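Local coordinates for aldehyde Dehydrogenase (Burkholderia cenocepacia, PDB 4O6R), which probably oxidises aldehydes to carboxylic acids with NAD(P)+ as cofactor, and binds AMP in its probable nucleotide site, at residues R348-R353 and A382-A387; L341-V346 and E389-P394. All blocks are in the same frame, centred on the assembly; numbering follows the deposited sequence. Where two conformers were deposited one is given.

In the fold
Helix 334-349 comes first along the chain and supplies one side of both contacts. Its middle enters contact 2, and its C-terminal end, with the turn that follows, enters contact 1. The chain then runs through the antiparallel strands 353-356 and 375-378 and returns at residues 382-387, which closes contact 1. Helix 385-388 leads straight on to residues 389-394, which close contact 2. The smaller loop therefore lies wholly within the larger one. The two sites are about 10 Å apart between centres and touch through Arg-385 and Val-386. Together they fasten helix 334-349 to the connection entering strand 395-401 of the seven-stranded sheet.

Contact 1. Residues R348-R353 and A382-A387; sequences REQGGR and ATDRVA
A Schellman motif ends helix 334-349, and the first non-helical residue there, Gln-350, reaches across to the weakly bonded helical turn about 385-388. Gly-351, with positive phi, is the C-prime residue; Gly-352 N bonds back to Ala-347 O and Gly-351 N to Arg-348 O. The contact rests on the amide of Gln-350. Its OE1 accepts a hydrogen bond from the backbone N of Arg-385 at 2.8 Å. The donor lies in the carbonyl plane, with an N-H...O angle of 155°. The Gln-350 chain is extended beyond CG (chi2 -154°), which carries the amide over to Arg-385. There Gln-350 OE1 also lies 3.5 Å from both CB and CG of Arg-385. The two side chains cross at about a right angle. A water donates to Gln-350 OE1 and accepts from Val-386 N, 2.9 Å away. OE1 thus serves two successive backbone N-H groups, one directly and one through water. A second water joins Gln-350 O to Asp-384 OD1, at 2.7 and 2.8 Å. Asp-384 OD2 bonds to His-381 N. The arrangement is a glycine-terminated helix end tied by a side-chain amide to backbone N-H groups of the connection before strand 395-401.

Contact 2. Residues L341-V346 and E389-P394; sequences LSYVDV and EEVFGP
Residues 341-346 of helix 334-349 face the irregular segment 389-394, and their nearest CA atoms, those of Tyr-343 and Val-391, are 7.1 Å apart. No backbone hydrogen bond joins the two. Tyr-343 CB points toward the loop, and the ring and hydroxyl touch Glu-389, Glu-390 and Val-391. Val-391 CG2 sits over one ring face, offset toward the rim, in a CH-pi contact 4.0 Å from the centroid of the Tyr-343 ring and 19° off its normal. Val-391 chi1 of 178° sets CG1 anti to the backbone N and CG2 beside it, against the ring. Val-391 CG1 lies 4.0 Å from Tyr-343 CD2, nearer the CB end of the ring. At the ring edge, in plane, Tyr-343 OH donates to Glu-389 OE1 at 2.6 Å. The carboxylate uses its anti lone pair and stands 79° to the ring. The same OE1 takes a salt bridge from Arg-385 NH2, so two donors hold it. A water donates to Tyr-343 OH at 2.9 Å and to Glu-390 O at 2.7 Å. Glu-390 CB points away from the helix; its side chain lies about 7 Å from that of Ser-234, an AMP-binding residue. Phe-392 touches Asn-157 and Cys-289, placing the loop beside the probable active site. This is the E-E-V-F-G-P loop of aldehyde dehydrogenases, whose second glutamate binds the nicotinamide ribose in relatives; Glu-390 may do likewise.

Contact 1. Residues R348-R353 and A382-A387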
ATOM      1  N   ARG A 348     -37.692 -30.167  16.440  1.00 15.49           N
ATOM      2  CA  ARG A 348     -38.429 -31.434  16.550  1.00 16.74           C
ATOM      3  C   ARG A 348     -39.681 -31.435  15.637  1.00 17.41           C
ATOM      4  O   ARG A 348     -39.956 -32.425  14.931  1.00 17.39           O
ATOM      5  CB  ARG A 348     -38.836 -31.711  18.010  1.00 17.82           C
ATOM      6  CG  ARG A 348     -37.704 -31.969  19.001  1.00 18.24           C
ATOM      7  CD  ARG A 348     -38.311 -32.348  20.376  1.00 19.93           C
ATOM      8  NE  ARG A 348     -37.340 -32.253  21.493  1.00 20.56           N
ATOM      9  CZ  ARG A 348     -36.486 -33.222  21.809  1.00 21.73           C
ATOM     10  NH1 ARG A 348     -36.498 -34.357  21.124  1.00 23.82           N
ATOM     11  NH2 ARG A 348     -35.621 -33.088  22.806  1.00 21.26           N
ATOM     12  N   GLU A 349     -40.431 -30.328  15.651  1.00 17.78           N
ATOM     13  CA  GLU A 349     -41.618 -30.145  14.789  0.50 18.34           C
ATOM     14  C   GLU A 349     -41.284 -30.458  13.325  1.00 18.05           C
ATOM     15  O   GLU A 349     -42.061 -31.066  12.600  1.00 18.44           O
ATOM     16  CB  GLU A 349     -42.155 -28.699  14.869  0.50 18.76           C
ATOM     17  CG  GLU A 349     -42.811 -28.268  16.179  0.50 19.32           C
ATOM     18  CD  GLU A 349     -42.838 -26.744  16.376  0.50 19.50           C
ATOM     19  OE1 GLU A 349     -42.894 -26.292  17.541  0.50 20.13           O
ATOM     20  OE2 GLU A 349     -42.785 -25.972  15.381  0.50 19.60           O
ATOM     21  N   GLN A 350     -40.111 -30.039  12.883  1.00 17.49           N
ATOM     22  CA  GLN A 350     -39.714 -30.231  11.486  1.00 17.41           C
ATOM     23  C   GLN A 350     -38.947 -31.541  11.237  1.00 16.95           C
ATOM     24  O   GLN A 350     -38.362 -31.727  10.171  1.00 17.32           O
ATOM     25  CB  GLN A 350     -38.896 -29.042  11.005  1.00 17.35           C
ATOM     26  CG  GLN A 350     -39.676 -27.739  11.069  1.00 18.01           C
ATOM     27  CD  GLN A 350     -39.179 -26.707  10.071  1.00 18.06           C
ATOM     28  OE1 GLN A 350     -38.001 -26.348  10.057  1.00 16.98           O
ATOM     29  NE2 GLN A 350     -40.085 -26.218   9.231  1.00 18.56           N
ATOM     30  N   GLY A 351     -38.979 -32.453  12.204  1.00 16.62           N
ATOM     31  CA  GLY A 351     -38.432 -33.794  12.027  1.00 16.21           C
ATOM     32  C   GLY A 351     -36.931 -33.878  12.228  1.00 15.50           C
ATOM     33  O   GLY A 351     -36.310 -34.827  11.786  1.00 15.18           O
ATOM     34  N   GLY A 352     -36.351 -32.883  12.889  1.00 14.77           N
ATOM     35  CA  GLY A 352     -34.942 -32.911  13.243  1.00 14.18           C
ATOM     36  C   GLY A 352     -34.745 -33.901  14.385  1.00 14.38           C
ATOM     37  O   GLY A 352     -35.696 -34.185  15.156  1.00 14.29           O
ATOM     38  N   ARG A 353     -33.536 -34.441  14.467  1.00 14.00           N
ATOM     39  CA  ARG A 353     -33.184 -35.364  15.523  1.00 14.68           C
ATOM     40  C   ARG A 353     -32.293 -34.678  16.520  1.00 13.93           C
ATOM     41  O   ARG A 353     -31.128 -34.327  16.200  1.00 13.09           O
ATOM     42  CB  ARG A 353     -32.469 -36.600  14.975  1.00 15.61           C
ATOM     43  CG  ARG A 353     -33.325 -37.400  14.048  1.00 17.22           C
ATOM     44  CD  ARG A 353     -32.516 -38.523  13.460  1.00 19.06           C
ATOM     45  NE  ARG A 353     -32.053 -39.372  14.540  1.00 20.72           N
ATOM     46  CZ  ARG A 353     -30.875 -39.962  14.554  1.00 22.87           C
ATOM     47  NH1 ARG A 353     -30.030 -39.815  13.542  1.00 23.84           N
ATOM     48  NH2 ARG A 353     -30.541 -40.711  15.587  1.00 25.25           N
ATOM     49  N   ALA A 382     -31.537 -28.923   4.470  1.00 18.31           N
ATOM     50  CA  ALA A 382     -30.814 -27.638   4.574  1.00 17.79           C
ATOM     51  C   ALA A 382     -31.716 -26.382   4.579  1.00 17.69           C
ATOM     52  O   ALA A 382     -31.262 -25.278   4.912  1.00 16.34           O
ATOM     53  CB  ALA A 382     -29.821 -27.496   3.444  1.00 17.66           C
ATOM     54  N   THR A 383     -32.961 -26.562   4.143  1.00 17.91           N
ATOM     55  CA  THR A 383     -33.949 -25.504   4.134  1.00 17.98           C
ATOM     56  C   THR A 383     -34.778 -25.459   5.410  1.00 17.64           C
ATOM     57  O   THR A 383     -35.626 -24.569   5.563  1.00 17.53           O
ATOM     58  CB  THR A 383     -34.919 -25.710   2.965  1.00 18.77           C
ATOM     59  OG1 THR A 383     -35.454 -27.034   3.051  1.00 19.09           O
ATOM     60  CG2 THR A 383     -34.193 -25.542   1.657  1.00 19.16           C
ATOM     61  N   ASP A 384     -34.576 -26.406   6.325  1.00 16.73           N
ATOM     62  CA  ASP A 384     -35.304 -26.347   7.578  1.00 16.62           C
ATOM     63  C   ASP A 384     -34.985 -25.056   8.343  1.00 15.10           C
ATOM     64  O   ASP A 384     -33.891 -24.490   8.200  1.00 13.85           O
ATOM     65  CB  ASP A 384     -35.002 -27.566   8.438  1.00 17.68           C
ATOM     66  CG  ASP A 384     -35.572 -28.857   7.845  1.00 19.60           C
ATOM     67  OD1 ASP A 384     -36.527 -28.809   7.013  1.00 21.23           O
ATOM     68  OD2 ASP A 384     -35.068 -29.932   8.224  1.00 21.79           O
ATOM     69  N   ARG A 385     -35.939 -24.619   9.163  1.00 14.04           N
ATOM     70  CA  ARG A 385     -35.776 -23.403   9.944  1.00 13.47           C
ATOM     71  C   ARG A 385     -34.465 -23.343  10.733  1.00 12.79           C
ATOM     72  O   ARG A 385     -33.766 -22.326  10.687  1.00 12.33           O
ATOM     73  CB  ARG A 385     -36.974 -23.150  10.860  1.00 13.65           C
ATOM     74  CG  ARG A 385     -38.282 -22.825  10.104  1.00 14.13           C
ATOM     75  CD  ARG A 385     -39.401 -22.307  11.005  1.00 14.42           C
ATOM     76  NE  ARG A 385     -38.998 -21.081  11.685  1.00 14.30           N
ATOM     77  CZ  ARG A 385     -39.523 -20.586  12.808  1.00 14.28           C
ATOM     78  NH1 ARG A 385     -40.516 -21.196  13.444  1.00 14.54           N
ATOM     79  NH2 ARG A 385     -39.031 -19.455  13.310  1.00 14.18           N
ATOM     80  N   VAL A 386     -34.107 -24.415  11.439  1.00 12.73           N
ATOM     81  CA  VAL A 386     -32.919 -24.353  12.291  1.00 12.67           C
ATOM     82  C   VAL A 386     -31.626 -24.436  11.493  1.00 12.49           C
ATOM     83  O   VAL A 386     -30.551 -24.233  12.050  1.00 12.57           O
ATOM     84  CB  VAL A 386     -32.892 -25.362  13.471  1.00 12.82           C
ATOM     85  CG1 VAL A 386     -34.040 -25.105  14.430  1.00 13.56           C
ATOM     86  CG2 VAL A 386     -32.836 -26.802  12.997  1.00 12.92           C
ATOM     87  N   ALA A 387     -31.745 -24.747  10.205  1.00 12.72           N
ATOM     88  CA  ALA A 387     -30.639 -24.719   9.267  1.00 12.88           C
ATOM     89  C   ALA A 387     -30.542 -23.384   8.544  1.00 13.04           C
ATOM     90  O   ALA A 387     -29.572 -23.168   7.844  1.00 13.75           O
ATOM     91  CB  ALA A 387     -30.805 -25.845   8.247  1.00 12.83           C
TER
HETATM   92  O   HOH W   1     -35.937 -26.687  11.864  1.00 13.50           O
HETATM   93  O   HOH W   2     -38.482 -30.692   7.656  1.00 26.61           O

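Contact 2. Residues L341-V346 and E389-P394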
ATOM      1  N   LEU A 341     -34.934 -22.276  23.431  1.00 13.99           N
ATOM      2  CA  LEU A 341     -35.804 -23.386  23.750  1.00 14.35           C
ATOM      3  C   LEU A 341     -36.922 -23.509  22.695  1.00 14.71           C
ATOM      4  O   LEU A 341     -37.269 -24.619  22.258  1.00 14.69           O
ATOM      5  CB  LEU A 341     -36.369 -23.246  25.177  1.00 14.92           C
ATOM      6  CG  LEU A 341     -35.318 -23.324  26.287  1.00 14.88           C
ATOM      7  CD1 LEU A 341     -35.924 -23.114  27.686  1.00 15.59           C
ATOM      8  CD2 LEU A 341     -34.587 -24.650  26.202  1.00 14.83           C
ATOM      9  N   SER A 342     -37.441 -22.373  22.237  1.00 14.79           N
ATOM     10  CA  SER A 342     -38.456 -22.383  21.178  1.00 15.31           C
ATOM     11  C   SER A 342     -37.909 -23.041  19.876  1.00 14.58           C
ATOM     12  O   SER A 342     -38.633 -23.791  19.212  1.00 14.15           O
ATOM     13  CB  SER A 342     -38.957 -20.963  20.931  1.00 16.20           C
ATOM     14  OG  SER A 342     -39.857 -20.911  19.824  1.00 17.57           O
ATOM     15  N   TYR A 343     -36.633 -22.788  19.546  1.00 13.40           N
ATOM     16  CA  TYR A 343     -36.020 -23.384  18.363  1.00 13.02           C
ATOM     17  C   TYR A 343     -35.806 -24.892  18.516  1.00 13.01           C
ATOM     18  O   TYR A 343     -35.882 -25.612  17.525  1.00 12.40           O
ATOM     19  CB  TYR A 343     -34.725 -22.694  17.967  1.00 12.65           C
ATOM     20  CG  TYR A 343     -34.909 -21.485  17.077  1.00 12.78           C
ATOM     21  CD1 TYR A 343     -35.445 -21.630  15.808  1.00 13.13           C
ATOM     22  CD2 TYR A 343     -34.569 -20.197  17.502  1.00 12.86           C
ATOM     23  CE1 TYR A 343     -35.609 -20.548  14.965  1.00 13.13           C
ATOM     24  CE2 TYR A 343     -34.739 -19.093  16.673  1.00 12.78           C
ATOM     25  CZ  TYR A 343     -35.245 -19.292  15.387  1.00 13.15           C
ATOM     26  OH  TYR A 343     -35.451 -18.257  14.502  1.00 13.43           O
ATOM     27  N   VAL A 344     -35.575 -25.379  19.740  1.00 13.17           N
ATOM     28  CA  VAL A 344     -35.575 -26.843  19.959  1.00 13.91           C
ATOM     29  C   VAL A 344     -36.941 -27.445  19.565  1.00 14.75           C
ATOM     30  O   VAL A 344     -36.991 -28.451  18.864  1.00 14.81           O
ATOM     31  CB  VAL A 344     -35.218 -27.237  21.430  1.00 14.15           C
ATOM     32  CG1 VAL A 344     -35.380 -28.732  21.647  1.00 14.47           C
ATOM     33  CG2 VAL A 344     -33.819 -26.797  21.773  1.00 13.93           C
ATOM     34  N   ASP A 345     -38.036 -26.811  19.999  1.00 15.66           N
ATOM     35  CA  ASP A 345     -39.401 -27.246  19.647  1.00 17.02           C
ATOM     36  C   ASP A 345     -39.581 -27.220  18.145  1.00 16.13           C
ATOM     37  O   ASP A 345     -40.026 -28.203  17.574  1.00 15.85           O
ATOM     38  CB  ASP A 345     -40.477 -26.357  20.286  1.00 18.77           C
ATOM     39  CG  ASP A 345     -40.521 -26.474  21.802  1.00 20.49           C
ATOM     40  OD1 ASP A 345     -39.990 -27.457  22.350  1.00 22.07           O
ATOM     41  OD2 ASP A 345     -41.061 -25.558  22.453  1.00 22.72           O
ATOM     42  N   VAL A 346     -39.144 -26.125  17.520  1.00 15.30           N
ATOM     43  CA  VAL A 346     -39.202 -25.982  16.062  1.00 15.07           C
ATOM     44  C   VAL A 346     -38.435 -27.126  15.387  1.00 14.70           C
ATOM     45  O   VAL A 346     -38.919 -27.730  14.443  1.00 15.15           O
ATOM     46  CB  VAL A 346     -38.678 -24.599  15.582  1.00 14.74           C
ATOM     47  CG1 VAL A 346     -38.590 -24.549  14.060  1.00 14.72           C
ATOM     48  CG2 VAL A 346     -39.586 -23.483  16.054  1.00 15.22           C
ATOM     49  N   GLU A 389     -32.127 -20.098  10.103  1.00 14.28           N
ATOM     50  CA  GLU A 389     -32.302 -18.949  10.967  1.00 14.24           C
ATOM     51  C   GLU A 389     -31.261 -18.941  12.069  1.00 14.80           C
ATOM     52  O   GLU A 389     -30.879 -19.997  12.571  1.00 14.10           O
ATOM     53  CB  GLU A 389     -33.719 -18.974  11.561  1.00 14.28           C
ATOM     54  CG  GLU A 389     -34.787 -18.936  10.488  1.00 14.60           C
ATOM     55  CD  GLU A 389     -36.213 -19.056  11.014  1.00 14.83           C
ATOM     56  OE1 GLU A 389     -36.443 -18.819  12.211  1.00 14.33           O
ATOM     57  OE2 GLU A 389     -37.111 -19.389  10.208  1.00 15.37           O
ATOM     58  N   GLU A 390     -30.812 -17.753  12.458  1.00 15.76           N
ATOM     59  CA  GLU A 390     -29.790 -17.618  13.494  1.00 17.81           C
ATOM     60  C   GLU A 390     -30.426 -17.959  14.845  1.00 17.82           C
ATOM     61  O   GLU A 390     -31.432 -17.354  15.238  1.00 18.59           O
ATOM     62  CB  GLU A 390     -29.153 -16.187  13.501  1.00 19.42           C
ATOM     63  CG  GLU A 390     -27.807 -16.111  14.253  1.00 21.34           C
ATOM     64  CD  GLU A 390     -26.965 -14.835  14.006  1.00 23.20           C
ATOM     65  OE1 GLU A 390     -27.530 -13.829  13.476  1.00 24.23           O
ATOM     66  OE2 GLU A 390     -25.725 -14.835  14.362  1.00 22.20           O
ATOM     67  N   VAL A 391     -29.900 -18.977  15.517  1.00 16.98           N
ATOM     68  CA  VAL A 391     -30.383 -19.362  16.857  1.00 17.40           C
ATOM     69  C   VAL A 391     -29.535 -18.650  17.936  1.00 17.98           C
ATOM     70  O   VAL A 391     -30.023 -18.211  18.960  1.00 17.96           O
ATOM     71  CB  VAL A 391     -30.365 -20.898  17.008  1.00 17.08           C
ATOM     72  CG1 VAL A 391     -30.819 -21.336  18.395  1.00 17.49           C
ATOM     73  CG2 VAL A 391     -31.252 -21.527  15.955  1.00 17.37           C
ATOM     74  N   PHE A 392     -28.239 -18.517  17.686  1.00 19.39           N
ATOM     75  CA  PHE A 392     -27.347 -17.678  18.533  1.00 18.99           C
ATOM     76  C   PHE A 392     -27.206 -18.279  19.928  1.00 18.14           C
ATOM     77  O   PHE A 392     -27.014 -17.552  20.887  1.00 19.47           O
ATOM     78  CB  PHE A 392     -27.855 -16.219  18.623  1.00 19.52           C
ATOM     79  CG  PHE A 392     -26.768 -15.195  18.842  1.00 19.25           C
ATOM     80  CD1 PHE A 392     -25.838 -14.941  17.860  1.00 19.75           C
ATOM     81  CD2 PHE A 392     -26.701 -14.460  20.016  1.00 19.88           C
ATOM     82  CE1 PHE A 392     -24.852 -13.979  18.032  1.00 19.18           C
ATOM     83  CE2 PHE A 392     -25.710 -13.493  20.209  1.00 19.67           C
ATOM     84  CZ  PHE A 392     -24.786 -13.256  19.220  1.00 19.90           C
ATOM     85  N   GLY A 393     -27.303 -19.601  20.028  1.00 16.48           N
ATOM     86  CA  GLY A 393     -27.157 -20.310  21.318  1.00 14.95           C
ATOM     87  C   GLY A 393     -26.244 -21.494  21.077  1.00 13.62           C
ATOM     88  O   GLY A 393     -25.725 -21.659  19.941  1.00 12.93           O
ATOM     89  N   PRO A 394     -26.052 -22.337  22.109  1.00 12.60           N
ATOM     90  CA  PRO A 394     -25.102 -23.441  22.006  1.00 11.93           C
ATOM     91  C   PRO A 394     -25.802 -24.572  21.275  1.00 11.58           C
ATOM     92  O   PRO A 394     -26.148 -25.586  21.869  1.00 11.16           O
ATOM     93  CB  PRO A 394     -24.827 -23.805  23.466  1.00 12.34           C
ATOM     94  CG  PRO A 394     -26.106 -23.465  24.174  1.00 12.82           C
ATOM     95  CD  PRO A 394     -26.625 -22.229  23.461  1.00 12.69           C
TER
HETATM   96  O   HOH W   3     -33.687 -15.996  14.602  1.00 31.61           O